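Local coordinates for protein alkaline phosphatase D (PDB 2YEQ) that hydrolyses phosphate esters as a phosphodiesterase and alkaline phosphatase, with iron and calcium in its active site, at residues Tyr355-Gln358 with Arg359-Ile363; Ala421-Asp424 with Gln425-Glu429. One frame throughout, in Å; residues are numbered along the deposited sequence.

Contact 1 (Tyr355-Gln358 with Arg359-Ile363). With PE5 (3,6,9,12,15,18,21,24-octaoxahexacosan-1-ol), chain E.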
# COMPACT_ATOMS: atom_id res chain seq x y z
N TYR A 355 -7.72 -18.48 0.13
CA TYR A 355 -8.41 -18.45 1.39
C TYR A 355 -9.93 -18.32 1.13
O TYR A 355 -10.57 -17.41 1.64
CB TYR A 355 -7.92 -17.28 2.27
CG TYR A 355 -6.42 -17.38 2.62
CD1 TYR A 355 -5.45 -17.13 1.65
CD2 TYR A 355 -6.00 -17.77 3.90
CE1 TYR A 355 -4.10 -17.25 1.94
CE2 TYR A 355 -4.63 -17.86 4.21
CZ TYR A 355 -3.69 -17.61 3.22
OH TYR A 355 -2.34 -17.72 3.46
N PRO A 356 -10.49 -19.26 0.36
CA PRO A 356 -11.90 -19.13 -0.10
C PRO A 356 -12.94 -19.13 1.00
O PRO A 356 -13.96 -18.44 0.86
CB PRO A 356 -12.08 -20.32 -1.04
CG PRO A 356 -11.10 -21.35 -0.50
CD PRO A 356 -9.91 -20.54 -0.07
N ALA A 357 -12.72 -19.84 2.10
CA ALA A 357 -13.69 -19.83 3.19
C ALA A 357 -13.71 -18.51 3.91
O ALA A 357 -14.77 -18.00 4.30
CB ALA A 357 -13.42 -20.96 4.19
N GLN A 358 -12.54 -17.95 4.13
CA GLN A 358 -12.45 -16.61 4.70
C GLN A 358 -13.23 -15.64 3.79
O GLN A 358 -13.96 -14.79 4.28
CB GLN A 358 -10.98 -16.18 4.79
CG GLN A 358 -10.77 -14.72 5.08
CD GLN A 358 -11.09 -14.33 6.49
OE1 GLN A 358 -10.20 -14.25 7.34
NE2 GLN A 358 -12.35 -14.06 6.76
N ARG A 359 -13.03 -15.74 2.48
CA ARG A 359 -13.72 -14.82 1.57
C ARG A 359 -15.24 -15.02 1.65
O ARG A 359 -16.00 -14.04 1.69
CB ARG A 359 -13.24 -14.98 0.14
CG ARG A 359 -13.74 -13.84 -0.75
CD ARG A 359 -13.12 -13.86 -2.06
NE ARG A 359 -13.24 -15.15 -2.69
CZ ARG A 359 -12.50 -15.58 -3.69
NH1 ARG A 359 -11.57 -14.81 -4.23
NH2 ARG A 359 -12.69 -16.80 -4.18
N GLU A 360 -15.67 -16.27 1.72
CA GLU A 360 -17.10 -16.61 1.89
C GLU A 360 -17.71 -15.96 3.11
O GLU A 360 -18.84 -15.46 3.05
CB GLU A 360 -17.29 -18.11 1.97
CG GLU A 360 -17.28 -18.81 0.64
CD GLU A 360 -17.70 -20.28 0.78
OE1 GLU A 360 -18.85 -20.52 1.24
OE2 GLU A 360 -16.89 -21.18 0.44
N ARG A 361 -16.98 -15.95 4.23
CA ARG A 361 -17.51 -15.34 5.44
C ARG A 361 -17.72 -13.84 5.25
O ARG A 361 -18.73 -13.29 5.70
CB ARG A 361 -16.61 -15.61 6.66
CG ARG A 361 -16.59 -17.09 7.12
CD ARG A 361 -15.87 -17.24 8.46
NE ARG A 361 -14.40 -17.16 8.38
CZ ARG A 361 -13.58 -18.12 7.94
NH1 ARG A 361 -14.04 -19.26 7.43
NH2 ARG A 361 -12.26 -17.91 7.97
N VAL A 362 -16.78 -13.18 4.58
CA VAL A 362 -16.92 -11.76 4.32
C VAL A 362 -18.10 -11.47 3.38
O VAL A 362 -18.93 -10.61 3.66
CB VAL A 362 -15.61 -11.14 3.74
CG1 VAL A 362 -15.83 -9.66 3.34
CG2 VAL A 362 -14.45 -11.28 4.75
N ILE A 363 -18.19 -12.20 2.28
CA ILE A 363 -19.27 -12.01 1.33
C ILE A 363 -20.63 -12.34 1.95
O ILE A 363 -21.58 -11.59 1.76
CB ILE A 363 -19.03 -12.80 0.04
CG1 ILE A 363 -17.79 -12.23 -0.68
CG2 ILE A 363 -20.25 -12.69 -0.88
CD1 ILE A 363 -17.33 -13.04 -1.87
C48 PE5 E . -15.12 -19.46 -6.20
C50 PE5 E . -14.12 -19.98 -5.18
O1 PE5 E . -12.80 -19.43 -5.39
C1 PE5 E . -11.80 -20.32 -5.90
C2 PE5 E . -10.87 -20.86 -4.80
O2 PE5 E . -11.19 -22.20 -4.36
O HOH W 1 -14.47 -17.65 -1.67
O HOH W 2 -11.45 -15.98 9.98
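The first turns of helix 356-368 join Tyr-355, at the N-cap position, to Arg-359 by the bond from Arg-359 N to Tyr-355 O (3.1 Å). The same i to i+4 pattern continues from Glu-360 N to Pro-356 O at 2.9 Å and through Arg-361 and Val-362. The Arg-361 guanidinium folds back over this first turn: its chain bends at chi3 (-76°), which sets one face against Ala-357 O and Gln-358 CA, both offset toward its rim, and NH2 of Arg-361 lies 3.5 Å from Gln-358 CA. In this opening turn of a helix of the PhoD-like phosphatase part of the chain, Gln-358 crosses Arg-361 at about a right angle, amide and guanidinium planes 53° apart. Glu-311 ties them together, taking a salt bridge from Arg-361 NE and a hydrogen bond from Gln-358 NE2. A leucine at Arg-361 would probably leave Glu-311 without its charged mate and the carbonyls of Pro-301 and Arg-303 without their donors. On another side, water 1 donates to Pro-356 O (2.7 Å) and accepts from Arg-359 NE (3.0 Å). Arg-359 NH2 meets PE5 O1 at 2.9 Å near the guanidinium plane, while NH1 reaches Asp-353 in a salt bridge and Phe-334 O.

Contact 2 (Ala421-Asp424 with Gln425-Glu429). With EDO (1,2-ethanediol), chain T.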
# COMPACT_ATOMS: atom_id res chain seq x y z
N ALA A 421 0.74 -12.06 -22.51
CA ALA A 421 0.41 -13.29 -23.23
C ALA A 421 -0.84 -14.00 -22.71
O ALA A 421 -1.52 -14.66 -23.46
CB ALA A 421 1.60 -14.23 -23.21
N ASP A 422 -1.17 -13.86 -21.43
CA ASP A 422 -2.28 -14.60 -20.83
C ASP A 422 -3.51 -13.72 -20.60
O ASP A 422 -4.52 -14.19 -20.09
CB ASP A 422 -1.84 -15.27 -19.51
CG ASP A 422 -1.36 -14.27 -18.46
OD1 ASP A 422 -1.22 -13.07 -18.77
OD2 ASP A 422 -1.12 -14.70 -17.31
N THR A 423 -3.44 -12.45 -20.99
CA THR A 423 -4.55 -11.54 -20.74
C THR A 423 -5.89 -11.99 -21.32
O THR A 423 -6.90 -12.00 -20.61
CB THR A 423 -4.23 -10.12 -21.26
OG1 THR A 423 -3.02 -9.66 -20.66
CG2 THR A 423 -5.37 -9.16 -20.93
N ASP A 424 -5.91 -12.34 -22.60
CA ASP A 424 -7.17 -12.76 -23.23
C ASP A 424 -7.75 -14.00 -22.57
O ASP A 424 -8.94 -14.04 -22.29
CB ASP A 424 -6.98 -13.00 -24.73
CG ASP A 424 -6.75 -11.70 -25.50
OD1 ASP A 424 -7.22 -10.62 -25.05
OD2 ASP A 424 -6.08 -11.77 -26.55
N GLN A 425 -6.89 -14.98 -22.26
CA GLN A 425 -7.33 -16.20 -21.57
C GLN A 425 -7.96 -15.92 -20.23
O GLN A 425 -9.05 -16.41 -19.91
CB GLN A 425 -6.13 -17.15 -21.39
CG GLN A 425 -6.43 -18.42 -20.59
CD GLN A 425 -5.17 -18.99 -19.96
OE1 GLN A 425 -5.11 -19.19 -18.74
NE2 GLN A 425 -4.16 -19.24 -20.79
N ILE A 426 -7.28 -15.12 -19.41
CA ILE A 426 -7.76 -14.85 -18.07
C ILE A 426 -9.09 -14.11 -18.12
O ILE A 426 -10.02 -14.38 -17.35
CB ILE A 426 -6.70 -14.05 -17.24
CG1 ILE A 426 -5.47 -14.93 -16.95
CG2 ILE A 426 -7.32 -13.56 -15.93
CD1 ILE A 426 -4.26 -14.13 -16.46
N LEU A 427 -9.18 -13.14 -19.03
CA LEU A 427 -10.43 -12.36 -19.15
C LEU A 427 -11.59 -13.24 -19.61
O LEU A 427 -12.70 -13.14 -19.09
CB LEU A 427 -10.24 -11.18 -20.12
CG LEU A 427 -9.29 -10.05 -19.69
CD1 LEU A 427 -9.21 -8.98 -20.77
CD2 LEU A 427 -9.73 -9.43 -18.41
N LYS A 428 -11.32 -14.12 -20.57
CA LYS A 428 -12.30 -15.09 -21.05
C LYS A 428 -12.82 -15.94 -19.90
O LYS A 428 -14.02 -16.12 -19.74
CB LYS A 428 -11.67 -16.01 -22.11
CG LYS A 428 -12.55 -16.34 -23.31
CD LYS A 428 -11.79 -17.27 -24.29
CE LYS A 428 -12.13 -17.00 -25.76
NZ LYS A 428 -12.18 -18.25 -26.59
N GLU A 429 -11.90 -16.43 -19.07
CA GLU A 429 -12.25 -17.38 -18.02
C GLU A 429 -12.89 -16.69 -16.83
O GLU A 429 -13.57 -17.33 -16.01
CB GLU A 429 -10.98 -18.16 -17.61
CG GLU A 429 -11.23 -19.33 -16.70
CD GLU A 429 -12.22 -20.34 -17.26
OE1 GLU A 429 -12.05 -20.74 -18.44
OE2 GLU A 429 -13.15 -20.73 -16.51
C1 EDO T . -16.23 -19.15 -15.59
O1 EDO T . -16.01 -19.01 -17.01
C2 EDO T . -17.36 -18.24 -15.10
O2 EDO T . -17.44 -18.30 -13.67
O HOH W 3 -4.36 -15.14 -23.54
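Asp-422 and Ile-426 run side by side, pointing the same way, where the chain enters helix 423-429. Asp-422 has CG between its backbone N and carbonyl carbon (chi1 60°), which brings the carboxylate alongside the isoleucine; Asp-422 OD2 lies 3.3 Å from Ile-426 CD1, a polar-to-methyl contact, while the same oxygen accepts a hydrogen bond from Glu-503 N. In Ile-426, CG1 anti to the carbonyl carbon (chi1 -68°) and an extended chi2 carry CD1 to the aspartate. Behind the pair, in the backbone, Ile-426 N donates to Asp-422 O at 3.0 Å. One residue on, Thr-423 and Leu-427 also lie side by side, pointing the same way: Thr-423 CG2 meets Leu-427 CD1 at 3.8 Å, and Leu-427 CG rests 3.2 Å from Thr-423 O. The other branch of the threonine, OG1, bonds to Arg-420 N. Water 3 bridges the helix start, donating to Ala-421 O (2.9 Å) and accepting from Gln-425 N (2.8 Å). Asp-424 OD1 pairs with Lys-419. Thr-423 and Leu-427 lean on Phe-436 and Ile-433 of strand 433-437, an outermost strand of the seven-stranded mixed sheet, whereas Ile-426 packs on the loop residue Phe-339.

Contact 1 opens helix 356-368, whereas contact 2 takes in the whole short helix 423-429; their centres are 25 Å apart and their nearest atoms about 12 Å apart. Both rest on i to i+4 backbone bonds, but burial and chemistry differ. Five of the eight touching residues in contact 1 are buried, and its long polar side chains are fastened by loop residues and Glu-311 of helix 308-320. Contact 2 is only partly buried, with three of seven touching residues exposed; its apolar side chains face strand 433-437 and a loop, while its acidic groups reach Lys-419, Glu-503 N and Ser-342 outside the helix. Arginine and glutamine chemistry marks the first; short aliphatic contacts beside carboxylates mark the second.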